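Local coordinates for protein ninB (PDB 1PC6), which probably acts as a recombination mediator of phage lambda, helping to initiate genetic exchange much as the RecFOR proteins of Escherichia coli do, at residues 19-24 / 32-37; 44-49 / 107-112; 49-54 / 126-131; 60-65 / 117-122; 75-80 / 99-104. One frame throughout, in Å; residues are numbered along the deposited sequence.

Contact 1: residues 19-24 / 32-37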
# COMPACT_ATOMS: atom_id res chain seq x y z
N HIS A 19 14.34 4.67 -21.13
CA HIS A 19 15.72 4.44 -21.52
C HIS A 19 16.30 3.46 -20.51
O HIS A 19 16.95 2.48 -20.88
CB HIS A 19 16.51 5.75 -21.47
CG HIS A 19 17.95 5.62 -21.88
ND1 HIS A 19 18.36 5.61 -23.20
CD2 HIS A 19 19.08 5.49 -21.14
CE1 HIS A 19 19.68 5.49 -23.25
NE2 HIS A 19 20.14 5.41 -22.02
N ALA A 20 16.05 3.73 -19.24
CA ALA A 20 16.53 2.89 -18.17
C ALA A 20 16.05 1.48 -18.43
O ALA A 20 16.82 0.53 -18.35
CB ALA A 20 16.01 3.37 -16.85
N VAL A 21 14.77 1.34 -18.75
CA VAL A 21 14.23 0.02 -19.02
C VAL A 21 14.92 -0.63 -20.21
O VAL A 21 15.05 -1.85 -20.26
CB VAL A 21 12.72 0.07 -19.30
CG1 VAL A 21 12.21 -1.33 -19.57
CG2 VAL A 21 11.98 0.70 -18.11
N GLN A 22 15.34 0.20 -21.16
CA GLN A 22 16.03 -0.29 -22.36
C GLN A 22 17.44 -0.74 -21.99
O GLN A 22 17.95 -1.73 -22.52
CB GLN A 22 16.09 0.80 -23.45
N GLN A 23 18.06 -0.01 -21.06
CA GLN A 23 19.42 -0.32 -20.61
C GLN A 23 19.47 -1.65 -19.85
O GLN A 23 20.52 -2.03 -19.31
CB GLN A 23 19.96 0.82 -19.74
N ILE A 24 18.35 -2.36 -19.82
CA ILE A 24 18.28 -3.64 -19.11
C ILE A 24 18.82 -4.80 -19.94
O ILE A 24 18.67 -4.85 -21.16
CB ILE A 24 16.81 -3.94 -18.67
CG1 ILE A 24 16.33 -2.87 -17.68
CG2 ILE A 24 16.74 -5.31 -18.01
CD1 ILE A 24 14.87 -2.98 -17.31
N ILE A 32 14.83 -9.48 -13.97
CA ILE A 32 14.54 -8.31 -13.14
C ILE A 32 13.14 -7.80 -13.45
O ILE A 32 12.62 -7.95 -14.56
CB ILE A 32 15.59 -7.17 -13.32
CG1 ILE A 32 15.43 -6.48 -14.67
CG2 ILE A 32 17.00 -7.73 -13.19
CD1 ILE A 32 16.29 -5.25 -14.79
N VAL A 33 12.52 -7.19 -12.44
CA VAL A 33 11.16 -6.69 -12.54
C VAL A 33 10.98 -5.20 -12.78
O VAL A 33 11.51 -4.37 -12.04
CB VAL A 33 10.37 -7.08 -11.25
CG1 VAL A 33 9.06 -6.33 -11.17
CG2 VAL A 33 10.12 -8.58 -11.23
N VAL A 34 10.23 -4.88 -13.82
CA VAL A 34 9.89 -3.50 -14.16
C VAL A 34 8.41 -3.38 -13.85
O VAL A 34 7.57 -3.77 -14.64
CB VAL A 34 10.10 -3.19 -15.64
CG1 VAL A 34 9.54 -1.82 -15.96
CG2 VAL A 34 11.57 -3.25 -15.99
N THR A 35 8.10 -2.84 -12.69
CA THR A 35 6.72 -2.70 -12.29
C THR A 35 6.20 -1.28 -12.38
O THR A 35 6.76 -0.36 -11.78
CB THR A 35 6.53 -3.26 -10.86
OG1 THR A 35 5.41 -2.64 -10.23
CG2 THR A 35 7.80 -3.05 -10.04
N ILE A 36 5.15 -1.10 -13.17
CA ILE A 36 4.51 0.21 -13.35
C ILE A 36 3.36 0.26 -12.34
O ILE A 36 2.87 -0.78 -11.89
CB ILE A 36 3.94 0.36 -14.77
CG1 ILE A 36 5.04 0.09 -15.81
CG2 ILE A 36 3.33 1.74 -14.94
CD1 ILE A 36 4.57 0.03 -17.26
N GLN A 37 2.90 1.45 -11.97
CA GLN A 37 1.82 1.51 -11.01
C GLN A 37 1.05 2.83 -10.93
O GLN A 37 1.64 3.90 -10.86
CB GLN A 37 2.36 1.15 -9.63
CG GLN A 37 1.31 1.25 -8.53
CD GLN A 37 1.82 0.76 -7.17
OE1 GLN A 37 1.98 -0.45 -6.94
NE2 GLN A 37 2.07 1.71 -6.26

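Contact 2: residues 44-49 / 107-112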
# COMPACT_ATOMS: atom_id res chain seq x y z
N ASP A 44 5.63 12.21 -3.28
CA ASP A 44 6.18 13.14 -2.32
C ASP A 44 5.20 13.33 -1.16
O ASP A 44 5.60 13.35 -0.00
CB ASP A 44 6.47 14.48 -3.00
CG ASP A 44 7.63 15.22 -2.36
OD1 ASP A 44 7.90 16.37 -2.77
OD2 ASP A 44 8.26 14.64 -1.45
N GLN A 45 3.92 13.46 -1.49
CA GLN A 45 2.90 13.62 -0.46
C GLN A 45 3.06 12.54 0.59
O GLN A 45 3.18 12.82 1.78
CB GLN A 45 1.50 13.49 -1.06
CG GLN A 45 1.08 14.59 -2.00
CD GLN A 45 -0.38 14.45 -2.38
OE1 GLN A 45 -0.79 13.44 -2.97
NE2 GLN A 45 -1.18 15.44 -2.04
N ASN A 46 3.06 11.28 0.14
CA ASN A 46 3.20 10.15 1.04
C ASN A 46 4.32 10.32 2.05
O ASN A 46 4.12 10.08 3.24
CB ASN A 46 3.39 8.86 0.25
CG ASN A 46 2.09 8.09 0.07
OD1 ASN A 46 1.12 8.60 -0.50
ND2 ASN A 46 2.06 6.87 0.56
N ARG A 47 5.50 10.72 1.58
CA ARG A 47 6.63 10.91 2.50
C ARG A 47 6.21 11.80 3.67
O ARG A 47 6.64 11.58 4.81
CB ARG A 47 7.83 11.52 1.76
N LYS A 48 5.37 12.80 3.39
CA LYS A 48 4.89 13.72 4.42
C LYS A 48 3.91 12.99 5.35
O LYS A 48 4.06 13.05 6.57
CB LYS A 48 4.21 14.95 3.77
N LEU A 49 2.91 12.30 4.78
CA LEU A 49 1.94 11.56 5.60
C LEU A 49 2.63 10.63 6.58
O LEU A 49 2.35 10.63 7.77
CB LEU A 49 1.01 10.72 4.73
CG LEU A 49 0.24 9.60 5.46
CD1 LEU A 49 -1.10 10.11 5.98
CD2 LEU A 49 0.01 8.44 4.52
N GLY A 107 -9.62 15.56 -2.15
CA GLY A 107 -10.23 16.45 -1.17
C GLY A 107 -10.20 15.86 0.23
O GLY A 107 -10.02 16.58 1.22
N GLU A 108 -10.37 14.54 0.31
CA GLU A 108 -10.37 13.80 1.57
C GLU A 108 -8.95 13.67 2.08
O GLU A 108 -8.63 14.13 3.18
CB GLU A 108 -10.92 12.39 1.36
CG GLU A 108 -12.11 12.31 0.43
CD GLU A 108 -12.71 10.92 0.36
OE1 GLU A 108 -13.29 10.47 1.38
OE2 GLU A 108 -12.59 10.28 -0.71
N PHE A 109 -8.12 13.03 1.27
CA PHE A 109 -6.72 12.84 1.61
C PHE A 109 -6.13 14.15 2.14
O PHE A 109 -5.37 14.16 3.11
CB PHE A 109 -5.95 12.37 0.38
CG PHE A 109 -4.50 12.09 0.65
CD1 PHE A 109 -3.63 13.13 0.96
CD2 PHE A 109 -4.01 10.79 0.58
CE1 PHE A 109 -2.28 12.88 1.20
CE2 PHE A 109 -2.66 10.53 0.82
CZ PHE A 109 -1.79 11.57 1.13
N ALA A 110 -6.50 15.25 1.49
CA ALA A 110 -6.03 16.56 1.91
C ALA A 110 -6.49 16.79 3.36
O ALA A 110 -5.72 17.27 4.20
CB ALA A 110 -6.60 17.63 0.99
N GLU A 111 -7.74 16.42 3.66
CA GLU A 111 -8.31 16.57 5.00
C GLU A 111 -7.62 15.71 6.04
O GLU A 111 -7.47 16.12 7.19
CB GLU A 111 -9.80 16.23 4.99
CG GLU A 111 -10.69 17.39 4.62
CD GLU A 111 -12.16 17.04 4.71
OE1 GLU A 111 -12.54 16.33 5.66
OE2 GLU A 111 -12.93 17.49 3.83
N LEU A 112 -7.22 14.51 5.64
CA LEU A 112 -6.54 13.58 6.52
C LEU A 112 -5.28 14.22 7.05
O LEU A 112 -5.01 14.21 8.25
CB LEU A 112 -6.19 12.30 5.77
CG LEU A 112 -5.18 11.35 6.43
CD1 LEU A 112 -5.57 11.12 7.89
CD2 LEU A 112 -5.14 10.04 5.66

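Contact 3: residues 49-54 / 126-131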
# COMPACT_ATOMS: atom_id res chain seq x y z
N LEU A 49 2.91 12.30 4.78
CA LEU A 49 1.94 11.56 5.60
C LEU A 49 2.63 10.63 6.58
O LEU A 49 2.35 10.63 7.77
CB LEU A 49 1.01 10.72 4.73
CG LEU A 49 0.24 9.60 5.46
CD1 LEU A 49 -1.10 10.11 5.98
CD2 LEU A 49 0.01 8.44 4.52
N TRP A 50 3.55 9.81 6.07
CA TRP A 50 4.23 8.87 6.93
C TRP A 50 5.23 9.47 7.88
O TRP A 50 5.59 8.84 8.86
CB TRP A 50 4.89 7.78 6.09
CG TRP A 50 3.87 6.88 5.52
CD1 TRP A 50 3.34 6.92 4.27
CD2 TRP A 50 3.13 5.88 6.23
NE1 TRP A 50 2.32 6.02 4.16
CE2 TRP A 50 2.16 5.37 5.35
CE3 TRP A 50 3.19 5.38 7.54
CZ2 TRP A 50 1.26 4.37 5.73
CZ3 TRP A 50 2.29 4.39 7.91
CH2 TRP A 50 1.34 3.90 7.01
N ALA A 51 5.68 10.68 7.60
CA ALA A 51 6.61 11.33 8.50
C ALA A 51 5.79 11.86 9.68
O ALA A 51 6.26 11.87 10.81
CB ALA A 51 7.32 12.47 7.80
N CYS A 52 4.55 12.27 9.39
CA CYS A 52 3.63 12.78 10.41
C CYS A 52 3.24 11.65 11.32
O CYS A 52 3.44 11.71 12.53
CB CYS A 52 2.36 13.32 9.77
SG CYS A 52 2.64 14.72 8.74
N LEU A 53 2.65 10.63 10.71
CA LEU A 53 2.22 9.45 11.44
C LEU A 53 3.38 8.97 12.30
O LEU A 53 3.19 8.66 13.48
CB LEU A 53 1.78 8.36 10.46
CG LEU A 53 0.64 8.78 9.54
CD1 LEU A 53 0.19 7.60 8.69
CD2 LEU A 53 -0.53 9.28 10.36
N GLY A 54 4.59 8.94 11.74
CA GLY A 54 5.75 8.49 12.48
C GLY A 54 6.02 9.36 13.69
O GLY A 54 6.27 8.85 14.79
N LYS A 126 6.76 17.76 17.73
CA LYS A 126 7.83 18.40 16.98
C LYS A 126 7.88 17.63 15.66
O LYS A 126 8.09 16.42 15.66
CB LYS A 126 9.16 18.26 17.71
CG LYS A 126 10.33 18.86 16.94
CD LYS A 126 11.69 18.54 17.57
CE LYS A 126 12.84 18.96 16.66
NZ LYS A 126 12.77 20.41 16.28
N TRP A 127 7.66 18.32 14.54
CA TRP A 127 7.66 17.67 13.23
C TRP A 127 9.06 17.43 12.69
O TRP A 127 9.82 18.37 12.48
CB TRP A 127 6.86 18.51 12.25
CG TRP A 127 5.44 18.63 12.66
CD1 TRP A 127 4.80 19.76 13.09
CD2 TRP A 127 4.48 17.58 12.73
NE1 TRP A 127 3.50 19.47 13.42
CE2 TRP A 127 3.28 18.13 13.21
CE3 TRP A 127 4.52 16.21 12.42
CZ2 TRP A 127 2.12 17.37 13.39
CZ3 TRP A 127 3.38 15.45 12.61
CH2 TRP A 127 2.19 16.03 13.09
N SER A 128 9.37 16.15 12.45
CA SER A 128 10.68 15.71 11.98
C SER A 128 11.05 16.19 10.58
O SER A 128 12.23 16.46 10.31
CB SER A 128 10.77 14.18 12.01
OG SER A 128 9.85 13.60 11.10
N ASP A 129 10.05 16.26 9.72
CA ASP A 129 10.24 16.68 8.34
C ASP A 129 10.72 18.12 8.29
O ASP A 129 11.64 18.44 7.53
CB ASP A 129 8.95 16.50 7.56
CG ASP A 129 9.19 15.97 6.16
OD1 ASP A 129 10.03 15.06 6.01
OD2 ASP A 129 8.53 16.46 5.22
N GLU A 130 10.11 18.98 9.10
CA GLU A 130 10.51 20.38 9.18
C GLU A 130 11.93 20.47 9.71
O GLU A 130 12.70 21.34 9.31
CB GLU A 130 9.62 21.17 10.14
CG GLU A 130 8.19 21.44 9.73
CD GLU A 130 7.46 22.26 10.80
OE1 GLU A 130 6.23 22.48 10.67
OE2 GLU A 130 8.13 22.70 11.77
N ALA A 131 12.27 19.57 10.63
CA ALA A 131 13.60 19.55 11.23
C ALA A 131 14.67 19.29 10.18
O ALA A 131 15.71 19.96 10.16
CB ALA A 131 13.65 18.47 12.31

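Contact 4: residues 60-65 / 117-122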
# COMPACT_ATOMS: atom_id res chain seq x y z
N VAL A 60 3.29 11.01 20.77
CA VAL A 60 2.11 11.01 21.62
C VAL A 60 1.57 9.62 21.96
O VAL A 60 1.39 8.76 21.08
CB VAL A 60 1.02 11.91 20.98
CG1 VAL A 60 1.67 12.84 19.96
CG2 VAL A 60 -0.05 11.09 20.33
N GLU A 61 1.32 9.36 23.24
CA GLU A 61 0.78 8.06 23.60
C GLU A 61 -0.73 8.11 23.70
O GLU A 61 -1.29 9.00 24.33
CB GLU A 61 1.37 7.55 24.90
CG GLU A 61 0.78 8.16 26.14
CD GLU A 61 0.58 7.11 27.21
OE1 GLU A 61 1.54 6.33 27.48
OE2 GLU A 61 -0.54 7.06 27.78
N TRP A 62 -1.37 7.13 23.07
CA TRP A 62 -2.81 7.03 23.04
C TRP A 62 -3.36 6.13 24.13
O TRP A 62 -3.22 4.90 24.07
CB TRP A 62 -3.27 6.47 21.71
CG TRP A 62 -4.69 6.75 21.39
CD1 TRP A 62 -5.61 5.86 20.93
CD2 TRP A 62 -5.33 8.03 21.37
NE1 TRP A 62 -6.78 6.50 20.60
CE2 TRP A 62 -6.64 7.84 20.86
CE3 TRP A 62 -4.93 9.32 21.73
CZ2 TRP A 62 -7.54 8.88 20.70
CZ3 TRP A 62 -5.83 10.36 21.56
CH2 TRP A 62 -7.12 10.13 21.05
N HIS A 63 -3.99 6.75 25.12
CA HIS A 63 -4.62 6.03 26.22
C HIS A 63 -3.83 4.82 26.74
O HIS A 63 -4.31 3.68 26.68
CB HIS A 63 -6.03 5.57 25.82
CG HIS A 63 -6.95 6.69 25.41
ND1 HIS A 63 -7.99 7.13 26.20
CD2 HIS A 63 -6.98 7.45 24.29
CE1 HIS A 63 -8.62 8.11 25.58
NE2 HIS A 63 -8.03 8.32 24.41
N GLY A 64 -2.62 5.07 27.23
CA GLY A 64 -1.84 3.98 27.78
C GLY A 64 -0.87 3.20 26.91
O GLY A 64 -0.12 2.38 27.43
N ARG A 65 -0.89 3.41 25.60
CA ARG A 65 0.05 2.67 24.76
C ARG A 65 0.50 3.42 23.51
O ARG A 65 -0.19 4.30 23.00
CB ARG A 65 -0.52 1.30 24.39
CG ARG A 65 -1.62 1.28 23.33
CD ARG A 65 -2.05 -0.17 23.07
NE ARG A 65 -2.54 -0.38 21.71
CZ ARG A 65 -2.94 -1.55 21.22
NH1 ARG A 65 -2.91 -2.64 21.99
NH2 ARG A 65 -3.36 -1.65 19.96
N GLN A 117 -2.08 16.94 11.12
CA GLN A 117 -1.29 18.12 11.46
C GLN A 117 -1.91 18.88 12.62
O GLN A 117 -1.21 19.32 13.53
CB GLN A 117 -1.16 19.04 10.23
N ALA A 118 -3.24 19.03 12.59
CA ALA A 118 -3.96 19.73 13.65
C ALA A 118 -3.84 18.98 14.99
O ALA A 118 -3.57 19.58 16.04
CB ALA A 118 -5.42 19.89 13.26
N PHE A 119 -4.04 17.66 14.94
CA PHE A 119 -3.95 16.83 16.12
C PHE A 119 -2.57 16.94 16.75
O PHE A 119 -2.44 17.19 17.94
CB PHE A 119 -4.20 15.37 15.77
CG PHE A 119 -3.97 14.44 16.91
CD1 PHE A 119 -4.92 14.27 17.89
CD2 PHE A 119 -2.77 13.76 17.03
CE1 PHE A 119 -4.69 13.43 18.99
CE2 PHE A 119 -2.53 12.93 18.12
CZ PHE A 119 -3.49 12.77 19.10
N GLY A 120 -1.53 16.74 15.95
CA GLY A 120 -0.17 16.81 16.48
C GLY A 120 0.22 18.18 16.99
O GLY A 120 1.00 18.32 17.93
N THR A 121 -0.33 19.19 16.35
CA THR A 121 -0.07 20.56 16.71
C THR A 121 -0.46 20.89 18.14
O THR A 121 0.35 21.41 18.90
CB THR A 121 -0.80 21.47 15.78
OG1 THR A 121 -0.27 21.29 14.47
CG2 THR A 121 -0.64 22.90 16.20
N GLU A 122 -1.69 20.59 18.51
CA GLU A 122 -2.10 20.89 19.87
C GLU A 122 -1.48 19.94 20.88
O GLU A 122 -1.65 20.11 22.08
CB GLU A 122 -3.63 20.86 20.00
CG GLU A 122 -4.29 19.61 19.49
CD GLU A 122 -5.79 19.60 19.78
OE1 GLU A 122 -6.48 20.57 19.42
OE2 GLU A 122 -6.27 18.61 20.37

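Contact 5: residues 75-80 / 99-104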
# COMPACT_ATOMS: atom_id res chain seq x y z
N VAL A 75 -6.77 5.24 13.18
CA VAL A 75 -7.43 6.15 14.10
C VAL A 75 -7.78 7.45 13.39
O VAL A 75 -8.92 7.93 13.47
CB VAL A 75 -6.51 6.47 15.30
CG1 VAL A 75 -7.27 7.31 16.32
CG2 VAL A 75 -6.00 5.19 15.93
N PHE A 76 -6.81 8.02 12.69
CA PHE A 76 -7.07 9.26 12.00
C PHE A 76 -8.10 9.06 10.91
O PHE A 76 -9.05 9.82 10.82
CB PHE A 76 -5.78 9.85 11.43
CG PHE A 76 -4.95 10.56 12.46
CD1 PHE A 76 -5.47 11.64 13.16
CD2 PHE A 76 -3.66 10.13 12.76
CE1 PHE A 76 -4.72 12.29 14.15
CE2 PHE A 76 -2.89 10.77 13.74
CZ PHE A 76 -3.42 11.85 14.44
N THR A 77 -7.94 8.03 10.08
CA THR A 77 -8.91 7.79 9.03
C THR A 77 -10.28 7.51 9.63
O THR A 77 -11.31 7.89 9.08
CB THR A 77 -8.49 6.60 8.17
OG1 THR A 77 -7.26 6.91 7.50
CG2 THR A 77 -9.55 6.29 7.14
N ALA A 78 -10.30 6.83 10.77
CA ALA A 78 -11.55 6.51 11.45
C ALA A 78 -12.30 7.77 11.83
O ALA A 78 -13.53 7.77 11.88
CB ALA A 78 -11.27 5.68 12.68
N ALA A 79 -11.57 8.84 12.10
CA ALA A 79 -12.16 10.12 12.49
C ALA A 79 -12.85 10.85 11.33
O ALA A 79 -13.66 11.76 11.55
CB ALA A 79 -11.09 11.02 13.11
N LEU A 80 -12.54 10.46 10.11
CA LEU A 80 -13.14 11.08 8.94
C LEU A 80 -14.23 10.22 8.32
O LEU A 80 -15.34 10.70 8.06
CB LEU A 80 -12.07 11.38 7.87
CG LEU A 80 -11.07 12.54 8.06
CD1 LEU A 80 -11.67 13.60 9.01
CD2 LEU A 80 -9.75 12.01 8.60
N GLN A 99 -10.99 2.59 6.26
CA GLN A 99 -11.06 3.07 4.88
C GLN A 99 -9.68 3.12 4.27
O GLN A 99 -8.70 3.41 4.95
CB GLN A 99 -11.68 4.46 4.81
CG GLN A 99 -13.10 4.54 5.36
CD GLN A 99 -14.01 3.49 4.77
OE1 GLN A 99 -14.01 3.27 3.55
NE2 GLN A 99 -14.80 2.84 5.62
N SER A 100 -9.60 2.85 2.97
CA SER A 100 -8.33 2.85 2.26
C SER A 100 -7.84 4.26 1.97
O SER A 100 -8.54 5.06 1.33
CB SER A 100 -8.46 2.08 0.95
OG SER A 100 -7.27 2.18 0.18
N THR A 101 -6.64 4.58 2.44
CA THR A 101 -6.05 5.89 2.21
C THR A 101 -5.70 6.02 0.73
O THR A 101 -5.72 7.11 0.17
CB THR A 101 -4.80 6.07 3.06
OG1 THR A 101 -3.92 4.95 2.86
CG2 THR A 101 -5.19 6.17 4.54
N SER A 102 -5.39 4.88 0.11
CA SER A 102 -5.05 4.82 -1.31
C SER A 102 -6.25 5.26 -2.15
O SER A 102 -6.14 6.12 -3.03
CB SER A 102 -4.66 3.40 -1.71
OG SER A 102 -3.64 2.89 -0.86
N ARG A 103 -7.41 4.66 -1.88
CA ARG A 103 -8.63 4.97 -2.60
C ARG A 103 -9.07 6.41 -2.37
O ARG A 103 -9.73 6.99 -3.23
CB ARG A 103 -9.73 4.01 -2.20
N MET A 104 -8.72 6.99 -1.23
CA MET A 104 -9.11 8.37 -0.90
C MET A 104 -9.01 9.38 -2.05
O MET A 104 -8.09 9.31 -2.87
CB MET A 104 -8.28 8.92 0.27
CG MET A 104 -8.64 8.42 1.67
SD MET A 104 -7.93 9.47 2.97
CE MET A 104 -9.35 9.84 3.96

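Contact 1: residues 19-24 / 32-37
Ile24 and Val21 lay their side chains on Ile32 and Val34, packing the end of helix 11-22 and the residues just after it against strand 32-38 in a helix-on-strand layer. The chain turns back through a short loop to bring the two elements together, and Val21 and Val34 have their CA atoms 7.4 Å apart. Ile24 does most of the touching. Its CB points at the strand and already lies 4.1 Å from Ile32 CD1. At the branch, CG2 reaches the same methyl, CD1 of Ile32, at 3.3 Å, and CG1 keeps close to it at 3.7 Å. Because CG1 stands opposite the carbonyl carbon (chi1 -63°) and the chain then runs on extended (chi2 174°), Ile24 CD1 reaches Val34 CG2 at 3.6 Å while still 3.7 Å from Ile32 CD1. Ile24 and Ile32 therefore approach tip to tip, whereas Ile24 meets Val34 at a slant.

The edge of the strand serves the dimer: residues 32-37 form an antiparallel ladder with a strand of the second subunit, so the sheet runs on across the interface, and Val33, whose CB points away from the helix, packs on Thr5 of the second subunit. Val34 works on both fronts, for it also touches Ile8 of the second subunit. The contact is wholly apolar, every touching atom being aliphatic carbon. Val21 completes it three residues before Ile24, in the last turn of the helix: its two methyls face the two of Val34 crosswise, CG1 to CG2 and CG2 to CG1, each pair 4.1 Å apart.

Contact 2: residues 44-49 / 107-112
Phe109 reaches across from helix 106-122 into the side of helix 43-59, where the amide groups of Gln45 and Asn46 meet its ring. These polar-on-aromatic contacts are loose: Gln45 NE2 stands 4.3 Å from Phe109 CE1, and Asn46 OD1 lies 4.4 Å from Phe109 CE2. Both approach the ring obliquely, and since CE1 and CE2 belong to different edges of the phenyl, the two amides flank its far end, both displaced to the same side of its plane. The ring gets there because CG lies opposite the backbone N (chi1 -178°), so that it is thrust straight out from its helix. The oxygen of the Gln45 amide is turned elsewhere, to a weak hydrogen bond with the backbone N of Ser42.

The two helices run in roughly the same direction, their axes 11.9 Å apart at closest approach and inclined at 32°. In this helical part of the fold that gap is wide for a helix pair, and Phe109 spans it with its ring, the two leucines with their methyls.

The aliphatic contact lies a turn further along both helices. Leu49 and Leu112 cross at about a right angle and meet by single methyls, CD1 of Leu49 and CD2 of Leu112, at 4.1 Å. Leu49 also packs on Leu113 and Ile116 of helix 106-122, while Leu112 touches Thr101 and Met104 in the loop that leads into its own helix.

Contact 3: residues 49-54 / 126-131
The beginning of helix 128-140, with Trp127 at its N-cap position, leans on the middle of helix 43-59 through Cys52 and Ala51. The main element is a cysteine sulfur-aromatic contact. Cys52 SG sits 4.7 Å from the centroid of the six-membered ring of Trp127, 38° off the ring normal, so it meets the indole at a slant. With SG opposite the carbonyl carbon (chi1 -64°), the sulfur stays on the indole's side of the helix, and the ring also lies close to the root of the side chain: Trp127 CZ3 is 3.5 Å from Cys52 CA and 3.7 Å from Cys52 CB. The carbonyl oxygen of Cys52 comes in at the indole's edge, in its plane.

Ala51 presents its methyl to the first turn of the other helix. Its CB is 4.2 Å from Asp129 OD1 and 4.3 Å from Ser128 OG, which are ordinary van der Waals approaches. The Ser128 hydroxyl is hydrogen-bonded to Asp55 OD2, a turn further along helix 43-59, and this bond ties the start of helix 128-140 to helix 43-59 beside the sulfur-indole contact.

Around this largely surface junction, Trp127 also packs on Asp55 and Val56, and Cys52 touches Ile116 of helix 106-122. The inward side of 49-54 belongs to other partners: Leu49 and Leu53 pack on helix 106-122, and Trp50 and Leu53 on helix 69-80.

Contact 4: residues 60-65 / 117-122
Val60 and Trp62 approach Phe119 from two quite different backbones. Val60 is where the chain leaves the helical conformation of helix 43-59, and Trp62 opens a type I' beta turn to Arg65, whereas Phe119 stands on the regular helix 106-122. The turn is closed from both ends, by Trp62 N to Arg65 O (3.1 Å) and Arg65 N to Trp62 O (3.2 Å), the pattern of a two-residue hairpin. Its corner residues, His63 and Gly64, both have positive phi. Gly64 N also donates to Glu61 OE2 at 2.9 Å, a bent bond (N-H...O 140°) that meets the oxygen from above the carboxylate plane.

Phe119, with CG opposite the backbone N (chi1 173°), projects toward the loop. Val60 comes from the opposing direction and puts CG2 in the plane of the phenyl at its edge, 3.8 Å from Phe119 CE2. Trp62 crosses obliquely, its CZ3 4.2 Å from Phe119 CZ.

These rings belong to an aromatic cluster: Phe119 stands edge-to-face with Phe76, and Trp72 meets both Phe119 and Trp62. The second subunit closes over it. Leu89 of that subunit packs on Phe119, and the indole NE1 of Trp62 is hydrogen-bonded to the carbonyl oxygen of Pro87 of that subunit. The imidazole of His63 stands edge-on over one face of the same indole, its CD2 above the centre of the ring and 3.4 Å from the plane.

Contact 5: residues 75-80 / 99-104
Thr77 OG1 is hydrogen-bonded to the carbonyl oxygen of Lys73, one turn back in helix 69-80, and on the loop side meets the methyl of Thr101, OG1 to CG2, at 3.7 Å. Lys73 NZ is in turn hydrogen-bonded to Thr101 OG1. Lys73 thus binds both threonines, the carbonyl oxygen to one and the amine to the other, and both are buried.

The methyl of Thr77 does the remaining work. With CG2 opposite the backbone N and OG1 beside it (chi1 -64°), the hydroxyl can turn back to its own helix while the methyl projects to the loop. There CG2 lies 3.6 Å from Gln99 CB and 3.7 Å from Gln99 O. Thr77 crosses both Gln99 and Thr101 at about a right angle. Gln99 uses only the root of its side chain here: a bend at chi2 (-51°) takes the amide away from the helix, and its NE2 makes a weak hydrogen bond with Gln82 O. The Thr77 side chain also lies about 3 Å from a bound beta-mercaptoethanol, probably carried over from crystallisation.

The loop keeps its shape by internal bonds. Met104 N returns to Ser100 O at 3.2 Å. Ser100 OG is hydrogen-bonded to Glu70 OE2 of the second subunit. The same oxygen, accepting from Arg103 N three residues on at 3.2 Å along a nearly straight line (168°), makes an ST motif, set at the head of the helically wound residues 101-103 that lead from strand 94-97 towards helix 106-122.

Overall arrangement
Contacts 2, 4 and 5 are buried and contact 3 lies at the surface, while the partly buried contact 1 stands apart, 28 Å or more between centres from the rest. Helix 43-59 serves contacts 2 and 3, and helix 106-122 serves contacts 2 and 4. Phe76 of contact 5 touches Leu112 of contact 2, Leu53 of contact 3 and Phe119 of contact 4, while the indole of contact 3 also rests on Gly120 of contact 4. The chemistry follows the place: purely aliphatic in contact 1, amide-on-aromatic beside leucines in contact 2, sulfur-indole in contact 3, aromatic in contact 4, threonine-based in contact 5. Contacts 1, 4 and 5 also meet the second subunit.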